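Local coordinates for protein genome packaging NTPase B204 (Sulfolobus turreted icosahedral virus 2, PDB 4KFU) that probably hydrolyses ATP to power the packaging of viral DNA into the capsid, as a P-loop ATPase of the FtsK-HerA superfamily, at residues A[171-176]-A[196-201]. Sequence-based numbering, arbitrary orientation.
Sequences YISAEA and QTIKIH
Ile198 reaches the first turn of helix 174-179 with the end of its side chain. The Ile198 CD1 methyl lies 3.4 Å from the backbone N of Ala176 and 4.0 Å from Ala176 CB. Glu175, next to Ala176 on the same turn, supplies most of the rest of the contact. Its extended chain runs past Ile198 in the opposite direction, with Glu175 CG 3.5 Å from Ile198 CD1. The carboxylate carbon, Glu175 CD, is also 3.5 Å from Ile198 CD1. The contact is van der Waals: CB, CG and the carboxylate of Glu175 all lie along the Ile198 CD1 methyl, and no hydrogen bond joins the two segments. In Ile198, CG1 stands anti to the carbonyl carbon (chi1 -60°), and the extended chi2 carries CD1 out to the helix.

Ser173 is the N-cap. Ser173 OG accepts two weak hydrogen bonds, from Glu175 N at 3.2 Å and from Ala176 N at 3.4 Å, the second much straighter. Ser173 OG also lies 4.1 Å from Ile198 CD1, so the methyl sits beside the cap. Tyr191 of the neighbouring strand touches both Ser173 and Ile198, and a G1 beta bulge at Gln196 and Thr197 opens strand 197-201. The arrangement is a capped helix start packed on the antiparallel edge strand of a P-loop ATPase sheet.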
loop_
_atom_site.group_PDB
_atom_site.type_symbol
_atom_site.label_atom_id
_atom_site.label_comp_id
_atom_site.label_asym_id
_atom_site.label_seq_id
_atom_site.Cartn_x
_atom_site.Cartn_y
_atom_site.Cartn_z
ATOM N N TYR A 171 -12.228 -12.701 4.839
ATOM C CA TYR A 171 -11.524 -12.364 3.592
ATOM C C TYR A 171 -10.029 -12.581 3.659
ATOM O O TYR A 171 -9.338 -12.464 2.647
ATOM C CB TYR A 171 -11.761 -10.901 3.199
ATOM C CG TYR A 171 -13.194 -10.547 2.957
ATOM C CD1 TYR A 171 -13.920 -11.152 1.936
ATOM C CD2 TYR A 171 -13.824 -9.593 3.739
ATOM C CE1 TYR A 171 -15.250 -10.813 1.710
ATOM C CE2 TYR A 171 -15.142 -9.244 3.518
ATOM C CZ TYR A 171 -15.844 -9.853 2.500
ATOM O OH TYR A 171 -17.147 -9.504 2.310
ATOM N N ILE A 172 -9.522 -12.843 4.853
ATOM C CA ILE A 172 -8.087 -12.976 5.047
ATOM C C ILE A 172 -7.790 -14.320 5.720
ATOM O O ILE A 172 -7.360 -15.264 5.058
ATOM C CB ILE A 172 -7.512 -11.821 5.902
ATOM C CG1 ILE A 172 -7.774 -10.467 5.227
ATOM C CG2 ILE A 172 -6.013 -12.016 6.126
ATOM C CD1 ILE A 172 -7.316 -9.280 6.085
ATOM N N SER A 173 -8.022 -14.407 7.032
ATOM C CA SER A 173 -7.779 -15.646 7.764
ATOM C C SER A 173 -8.368 -15.596 9.174
ATOM O O SER A 173 -8.170 -14.627 9.911
ATOM C CB SER A 173 -6.278 -15.921 7.843
ATOM O OG SER A 173 -6.010 -16.952 8.780
ATOM N N ALA A 174 -9.084 -16.647 9.563
ATOM C CA ALA A 174 -9.651 -16.716 10.910
ATOM C C ALA A 174 -8.571 -16.823 11.991
ATOM O O ALA A 174 -8.766 -16.373 13.130
ATOM C CB ALA A 174 -10.647 -17.882 11.010
ATOM N N GLU A 175 -7.434 -17.419 11.637
ATOM C CA GLU A 175 -6.278 -17.462 12.537
ATOM C C GLU A 175 -5.698 -16.050 12.753
ATOM O O GLU A 175 -5.268 -15.708 13.851
ATOM C CB GLU A 175 -5.202 -18.396 11.968
ATOM C CG GLU A 175 -3.995 -18.644 12.894
ATOM C CD GLU A 175 -2.860 -19.425 12.209
ATOM O OE1 GLU A 175 -3.095 -20.027 11.134
ATOM O OE2 GLU A 175 -1.728 -19.438 12.746
ATOM N N ALA A 176 -5.682 -15.242 11.693
ATOM C CA ALA A 176 -5.260 -13.841 11.789
ATOM C C ALA A 176 -6.215 -13.053 12.678
ATOM O O ALA A 176 -5.792 -12.209 13.476
ATOM C CB ALA A 176 -5.206 -13.213 10.385
ATOM N N GLN A 196 -0.601 -19.099 3.064
ATOM C CA GLN A 196 -1.540 -19.065 4.177
ATOM C C GLN A 196 -0.827 -19.191 5.511
ATOM O O GLN A 196 -1.251 -19.938 6.397
ATOM C CB GLN A 196 -2.609 -20.144 4.026
ATOM C CG GLN A 196 -3.455 -19.994 2.780
ATOM C CD GLN A 196 -4.403 -21.155 2.625
ATOM O OE1 GLN A 196 -3.979 -22.311 2.606
ATOM N NE2 GLN A 196 -5.699 -20.861 2.547
ATOM N N THR A 197 0.260 -18.446 5.650
ATOM C CA THR A 197 1.104 -18.545 6.820
ATOM C C THR A 197 1.076 -17.236 7.615
ATOM O O THR A 197 0.874 -16.157 7.056
ATOM C CB THR A 197 2.546 -18.936 6.407
ATOM O OG1 THR A 197 3.047 -19.948 7.290
ATOM C CG2 THR A 197 3.487 -17.731 6.404
ATOM N N ILE A 198 1.266 -17.336 8.923
ATOM C CA ILE A 198 1.226 -16.163 9.795
ATOM C C ILE A 198 2.484 -16.030 10.639
ATOM O O ILE A 198 2.958 -17.007 11.219
ATOM C CB ILE A 198 0.023 -16.223 10.757
ATOM C CG1 ILE A 198 -1.288 -16.265 9.976
ATOM C CG2 ILE A 198 0.019 -15.028 11.712
ATOM C CD1 ILE A 198 -2.512 -16.177 10.859
ATOM N N LYS A 199 3.018 -14.815 10.715
ATOM C CA LYS A 199 4.128 -14.516 11.611
ATOM C C LYS A 199 3.837 -13.227 12.379
ATOM O O LYS A 199 3.347 -12.256 11.801
ATOM C CB LYS A 199 5.433 -14.376 10.817
ATOM N N ILE A 200 4.122 -13.224 13.679
ATOM C CA ILE A 200 4.007 -12.013 14.485
ATOM C C ILE A 200 5.354 -11.301 14.481
ATOM O O ILE A 200 6.387 -11.920 14.727
ATOM C CB ILE A 200 3.612 -12.319 15.948
ATOM C CG1 ILE A 200 2.345 -13.177 16.001
ATOM C CG2 ILE A 200 3.449 -11.023 16.746
ATOM C CD1 ILE A 200 1.166 -12.558 15.313
ATOM N N HIS A 201 5.352 -10.006 14.194
ATOM C CA HIS A 201 6.608 -9.264 14.118
ATOM C C HIS A 201 6.775 -8.283 15.277
ATOM O O HIS A 201 5.822 -7.587 15.658
ATOM C CB HIS A 201 6.700 -8.526 12.771
ATOM C CG HIS A 201 8.102 -8.303 12.293
ATOM N ND1 HIS A 201 8.923 -7.326 12.813
ATOM C CD2 HIS A 201 8.823 -8.926 11.326
ATOM C CE1 HIS A 201 10.092 -7.359 12.198
ATOM N NE2 HIS A 201 10.058 -8.323 11.293
#